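Side-chain contacts in CheQ (Campylobacter jejuni subsp. jejuni, PDB 6A51), which probably acts with CheP to control transcription of the core chemotaxis operon cheVAW: residues 128-133 and 140-145; 159-162 and 166-169. All coordinates share one frame; numbering follows the deposited sequence.

Contact 1 (128-133 and 140-145); sequences KKFYDF and QHIYIE
Phe130 and Tyr131, neighbours on the helix, carry this contact by reaching different parts of the strand 142-145 and the residues before it. The CB of Phe130 points toward the strand, and the phenyl ring, anti to the backbone N (chi1 -169°), is carried out to Ile142 and Ile144, where its outer atoms CD2, CE2 and CZ meet two methyls. Ile144 CD1 lies 3.7 Å from Phe130 CE2, the ring and this side chain arriving from opposite directions. Ile142 CD1 lies 3.9 Å from the same CE2 and is equally close to CD2, with the two side chains inclined to each other. Both methyls approach the ring obliquely.

The CB of Tyr131 points to one side of the strand, but the ring reaches far enough for OH to meet Gln140. There its OH donates to Gln140 O at 2.5 Å, a hydrogen bond that meets the carbonyl almost head-on, with a C=O...donor angle of 166°. The acceptor lies at the ring edge, in the ring plane. The ring carbons are used as well, Tyr131 CE1 lying 3.9 Å from Ile142 CG2. The branches of Ile142 thus divide the work: CG2 meets the tyrosine and CD1 the phenylalanine. Gln140 turns its own polar end elsewhere, OE1 accepting from Asn137 N.

Phe91 and Phe94 of helix 88-95 add further aromatic packing to the isoleucines. The axes of 128-133 and 142-145 come to 11.8 Å at 79°, so the helix, part of 127-134, runs nearly at right angles to an edge strand of an antiparallel sheet: alpha/beta packing through a buried apolar layer, with one tyrosine-to-backbone bond at its margin.

Contact 2 (159-162 and 166-169); sequences IKIT and CVGY
Ile159 and Val167 face each other as an antiparallel hydrogen-bonded pair, their CA atoms 5.2 Å apart. Val167 N donates to Ile159 O at 2.7 Å, whereas the return bond, from Ile159 N to Val167 O, is weak at 3.3 Å with an N-H...acceptor angle of 133°. The pair is therefore held unequally, mainly from one side. Ile159 O also receives a CA-H...O contact from Cys166, with the CA at 3.2 Å, so one carbonyl serves two successive residues of the partner strand.

Side chains of this pair share one face of the sheet, and Ile161 joins them there from the turn. Its CG1 occupies the position between backbone N and carbonyl carbon (chi1 62°), and this branch carries CD1 to 3.7 Å from Val167 CG2, the two side chains set at a slant.

The next pair, Lys160 with Cys166, is non-hydrogen-bonded and its side chains lie on the other face, the CA atoms being 4.3 Å apart. Cys166 SG rests 4.1 Å from Lys160 CB and is equally far from CG, so the sulfur sits alongside the root of the lysine while the extended chain runs on; NZ makes a weak hydrogen bond to Glu163 O.

Farther out, SG is tied to Cys147 by a disulfide, which links strand 165-169 covalently to the residue just beyond strand 142-146. On the opposite face, Phe130, Phe133 and Leu134 of helix 127-134 and Ile110 and Leu113 of helix 109-113 pack on Ile161, and Leu134 also on Val167. The arrangement is a short beta hairpin with an apolar face turned to helices 109-113 and 127-134 and a disulfide on the other face.

How the contacts relate
Contact 1 closes before contact 2 opens along the chain, and their centres lie 9 Å apart on the same side of the protein's centre. Both belong to one antiparallel sheet, ordered 142-146, 165-169, 159-160, in which the central strand of contact 2 borders the strand of contact 1. Probable backbone hydrogen bonds join them directly, from Cys166 N to Glu145 O at 2.7 Å and from Tyr143 N to Gly168 O at 2.9 Å. Contact 1 joins the sheet to helix 127-134, while contact 2 pairs two of its strands; the apolar face of that pair continues the same packing, the helix also touching Ile161 and Val167.

Contact 1 (128-133 and 140-145)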
loop_
_atom_site.group_PDB
_atom_site.type_symbol
_atom_site.label_atom_id
_atom_site.label_comp_id
_atom_site.label_asym_id
_atom_site.label_seq_id
_atom_site.Cartn_x
_atom_site.Cartn_y
_atom_site.Cartn_z
ATOM N N LYS A 128 -0.227 -5.366 -5.813
ATOM C CA LYS A 128 0.082 -5.939 -7.116
ATOM C C LYS A 128 -0.282 -7.414 -7.162
ATOM O O LYS A 128 -0.902 -7.874 -8.126
ATOM C CB LYS A 128 1.560 -5.740 -7.440
ATOM C CG LYS A 128 1.941 -6.115 -8.863
ATOM C CD LYS A 128 3.452 -6.117 -9.051
ATOM C CE LYS A 128 3.839 -6.136 -10.521
ATOM N NZ LYS A 128 3.644 -7.488 -11.127
ATOM N N LYS A 129 0.077 -8.173 -6.118
ATOM C CA LYS A 129 -0.250 -9.595 -6.122
ATOM C C LYS A 129 -1.749 -9.814 -6.015
ATOM O O LYS A 129 -2.285 -10.760 -6.607
ATOM C CB LYS A 129 0.474 -10.333 -4.996
ATOM C CG LYS A 129 1.964 -10.411 -5.228
ATOM C CD LYS A 129 2.682 -11.242 -4.178
ATOM C CE LYS A 129 4.183 -11.224 -4.468
ATOM N NZ LYS A 129 4.975 -12.178 -3.644
ATOM N N PHE A 130 -2.446 -8.945 -5.294
ATOM C CA PHE A 130 -3.890 -9.105 -5.188
ATOM C C PHE A 130 -4.558 -8.902 -6.548
ATOM O O PHE A 130 -5.413 -9.696 -6.960
ATOM C CB PHE A 130 -4.421 -8.133 -4.153
ATOM C CG PHE A 130 -5.833 -8.367 -3.774
ATOM C CD1 PHE A 130 -6.253 -9.616 -3.351
ATOM C CD2 PHE A 130 -6.749 -7.323 -3.803
ATOM C CE1 PHE A 130 -7.579 -9.824 -2.962
ATOM C CE2 PHE A 130 -8.072 -7.527 -3.431
ATOM C CZ PHE A 130 -8.489 -8.780 -3.010
ATOM N N TYR A 131 -4.153 -7.857 -7.276
ATOM C CA TYR A 131 -4.604 -7.670 -8.654
ATOM C C TYR A 131 -4.352 -8.919 -9.494
ATOM O O TYR A 131 -5.225 -9.361 -10.252
ATOM C CB TYR A 131 -3.895 -6.472 -9.288
ATOM C CG TYR A 131 -4.530 -5.104 -9.075
ATOM C CD1 TYR A 131 -5.795 -4.815 -9.570
ATOM C CD2 TYR A 131 -3.829 -4.079 -8.448
ATOM C CE1 TYR A 131 -6.362 -3.560 -9.405
ATOM C CE2 TYR A 131 -4.389 -2.816 -8.284
ATOM C CZ TYR A 131 -5.653 -2.571 -8.765
ATOM O OH TYR A 131 -6.217 -1.329 -8.608
ATOM N N ASP A 132 -3.158 -9.506 -9.368
ATOM C CA ASP A 132 -2.835 -10.707 -10.137
ATOM C C ASP A 132 -3.760 -11.860 -9.765
ATOM O O ASP A 132 -4.271 -12.571 -10.638
ATOM C CB ASP A 132 -1.376 -11.102 -9.905
ATOM C CG ASP A 132 -0.379 -10.080 -10.457
ATOM O OD1 ASP A 132 -0.745 -9.279 -11.356
ATOM O OD2 ASP A 132 0.780 -10.086 -9.981
ATOM N N PHE A 133 -3.980 -12.056 -8.463
ATOM C CA PHE A 133 -4.944 -13.040 -7.987
ATOM C C PHE A 133 -6.331 -12.799 -8.583
ATOM O O PHE A 133 -6.996 -13.737 -9.037
ATOM C CB PHE A 133 -4.972 -12.989 -6.460
ATOM C CG PHE A 133 -6.061 -13.790 -5.830
ATOM C CD1 PHE A 133 -5.979 -15.185 -5.780
ATOM C CD2 PHE A 133 -7.147 -13.146 -5.232
ATOM C CE1 PHE A 133 -6.978 -15.944 -5.156
ATOM C CE2 PHE A 133 -8.158 -13.884 -4.598
ATOM C CZ PHE A 133 -8.076 -15.289 -4.567
ATOM N N GLN A 140 -7.481 -0.552 -12.558
ATOM C CA GLN A 140 -8.881 -0.647 -12.197
ATOM C C GLN A 140 -9.083 -0.290 -10.733
ATOM O O GLN A 140 -8.254 -0.607 -9.874
ATOM C CB GLN A 140 -9.400 -2.056 -12.472
ATOM C CG GLN A 140 -10.153 -2.165 -13.780
ATOM C CD GLN A 140 -10.152 -3.561 -14.300
ATOM O OE1 GLN A 140 -9.089 -4.149 -14.505
ATOM N NE2 GLN A 140 -11.346 -4.126 -14.508
ATOM N N HIS A 141 -10.185 0.391 -10.452
ATOM C CA HIS A 141 -10.582 0.659 -9.084
ATOM C C HIS A 141 -11.433 -0.515 -8.622
ATOM O O HIS A 141 -12.556 -0.691 -9.092
ATOM C CB HIS A 141 -11.334 1.982 -8.974
ATOM C CG HIS A 141 -11.417 2.506 -7.571
ATOM N ND1 HIS A 141 -11.104 3.810 -7.239
ATOM C CD2 HIS A 141 -11.768 1.895 -6.410
ATOM C CE1 HIS A 141 -11.263 3.980 -5.937
ATOM N NE2 HIS A 141 -11.664 2.834 -5.411
ATOM N N ILE A 142 -10.896 -1.323 -7.720
ATOM C CA ILE A 142 -11.608 -2.463 -7.160
ATOM C C ILE A 142 -12.238 -2.047 -5.841
ATOM O O ILE A 142 -11.729 -1.175 -5.137
ATOM C CB ILE A 142 -10.669 -3.677 -6.972
ATOM C CG1 ILE A 142 -9.541 -3.330 -6.005
ATOM C CG2 ILE A 142 -10.050 -4.079 -8.306
ATOM C CD1 ILE A 142 -8.572 -4.466 -5.746
ATOM N N TYR A 143 -13.364 -2.663 -5.506
ATOM C CA TYR A 143 -13.904 -2.615 -4.159
ATOM C C TYR A 143 -14.123 -4.035 -3.662
ATOM O O TYR A 143 -14.311 -4.966 -4.454
ATOM C CB TYR A 143 -15.224 -1.846 -4.073
ATOM C CG TYR A 143 -16.403 -2.434 -4.845
ATOM C CD1 TYR A 143 -16.641 -2.071 -6.169
ATOM C CD2 TYR A 143 -17.295 -3.311 -4.240
ATOM C CE1 TYR A 143 -17.724 -2.567 -6.867
ATOM C CE2 TYR A 143 -18.384 -3.821 -4.937
ATOM C CZ TYR A 143 -18.588 -3.448 -6.246
ATOM O OH TYR A 143 -19.663 -3.942 -6.941
ATOM N N ILE A 144 -14.097 -4.179 -2.336
ATOM C CA ILE A 144 -14.284 -5.452 -1.654
ATOM C C ILE A 144 -15.472 -5.290 -0.726
ATOM O O ILE A 144 -15.534 -4.335 0.050
ATOM C CB ILE A 144 -13.035 -5.879 -0.857
ATOM C CG1 ILE A 144 -11.811 -5.958 -1.757
ATOM C CG2 ILE A 144 -13.260 -7.235 -0.184
ATOM C CD1 ILE A 144 -10.511 -6.179 -0.991
ATOM N N GLU A 145 -16.388 -6.242 -0.771
ATOM C CA GLU A 145 -17.663 -6.033 -0.118
ATOM C C GLU A 145 -18.255 -7.393 0.192
ATOM O O GLU A 145 -18.037 -8.351 -0.547
ATOM C CB GLU A 145 -18.598 -5.246 -1.032
ATOM C CG GLU A 145 -19.497 -4.261 -0.391
ATOM C CD GLU A 145 -20.346 -3.562 -1.440
ATOM O OE1 GLU A 145 -21.049 -4.286 -2.190
ATOM O OE2 GLU A 145 -20.288 -2.306 -1.536
#

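Contact 2 (159-162 and 166-169)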
loop_
_atom_site.group_PDB
_atom_site.type_symbol
_atom_site.label_atom_id
_atom_site.label_comp_id
_atom_site.label_asym_id
_atom_site.label_seq_id
_atom_site.Cartn_x
_atom_site.Cartn_y
_atom_site.Cartn_z
ATOM N N ILE A 159 -16.652 -11.216 -8.847
ATOM C CA ILE A 159 -15.624 -12.157 -8.411
ATOM C C ILE A 159 -15.820 -12.441 -6.932
ATOM O O ILE A 159 -15.802 -11.527 -6.099
ATOM C CB ILE A 159 -14.212 -11.612 -8.668
ATOM C CG1 ILE A 159 -13.975 -11.344 -10.147
ATOM C CG2 ILE A 159 -13.175 -12.617 -8.198
ATOM C CD1 ILE A 159 -12.799 -10.421 -10.394
ATOM N N LYS A 160 -15.981 -13.708 -6.590
ATOM C CA LYS A 160 -16.221 -14.104 -5.209
ATOM C C LYS A 160 -14.987 -14.844 -4.694
ATOM O O LYS A 160 -14.593 -15.870 -5.261
ATOM C CB LYS A 160 -17.493 -14.956 -5.106
ATOM C CG LYS A 160 -17.842 -15.311 -3.667
ATOM C CD LYS A 160 -19.288 -15.766 -3.454
ATOM C CE LYS A 160 -19.515 -16.101 -1.973
ATOM N NZ LYS A 160 -20.798 -16.810 -1.650
ATOM N N ILE A 161 -14.364 -14.312 -3.642
ATOM C CA ILE A 161 -13.062 -14.786 -3.183
ATOM C C ILE A 161 -13.115 -15.433 -1.817
ATOM O O ILE A 161 -12.083 -15.919 -1.336
ATOM C CB ILE A 161 -12.037 -13.644 -3.175
ATOM C CG1 ILE A 161 -12.491 -12.560 -2.193
ATOM C CG2 ILE A 161 -11.858 -13.087 -4.584
ATOM C CD1 ILE A 161 -11.572 -11.349 -2.203
ATOM N N THR A 162 -14.283 -15.470 -1.184
ATOM C CA THR A 162 -14.471 -15.898 0.197
ATOM C C THR A 162 -15.909 -16.362 0.307
ATOM O O THR A 162 -16.751 -15.982 -0.510
ATOM C CB THR A 162 -14.166 -14.745 1.161
ATOM O OG1 THR A 162 -12.762 -14.729 1.437
ATOM C CG2 THR A 162 -14.973 -14.802 2.454
ATOM N N CYS A 166 -16.970 -10.431 -1.910
ATOM C CA CYS A 166 -16.970 -10.252 -3.350
ATOM C C CYS A 166 -16.069 -9.081 -3.715
ATOM O O CYS A 166 -15.767 -8.214 -2.884
ATOM C CB CYS A 166 -18.392 -9.996 -3.876
ATOM S SG CYS A 166 -19.367 -11.502 -4.021
ATOM N N VAL A 167 -15.670 -9.039 -4.985
ATOM C CA VAL A 167 -14.896 -7.924 -5.517
ATOM C C VAL A 167 -15.567 -7.401 -6.777
ATOM O O VAL A 167 -15.917 -8.184 -7.671
ATOM C CB VAL A 167 -13.442 -8.326 -5.814
ATOM C CG1 VAL A 167 -12.705 -7.185 -6.540
ATOM C CG2 VAL A 167 -12.758 -8.676 -4.543
ATOM N N GLY A 168 -15.728 -6.080 -6.852
ATOM C CA GLY A 168 -16.201 -5.415 -8.044
ATOM C C GLY A 168 -15.183 -4.373 -8.466
ATOM O O GLY A 168 -14.167 -4.176 -7.795
ATOM N N TYR A 169 -15.466 -3.712 -9.593
ATOM C CA TYR A 169 -14.546 -2.706 -10.131
ATOM C C TYR A 169 -15.332 -1.626 -10.861
ATOM O O TYR A 169 -16.470 -1.836 -11.276
ATOM C CB TYR A 169 -13.498 -3.321 -11.088
ATOM C CG TYR A 169 -14.110 -4.369 -11.980
ATOM C CD1 TYR A 169 -14.849 -4.006 -13.103
ATOM C CD2 TYR A 169 -14.005 -5.728 -11.665
ATOM C CE1 TYR A 169 -15.454 -4.960 -13.907
ATOM C CE2 TYR A 169 -14.615 -6.701 -12.459
ATOM C CZ TYR A 169 -15.336 -6.305 -13.579
ATOM O OH TYR A 169 -15.942 -7.252 -14.369
#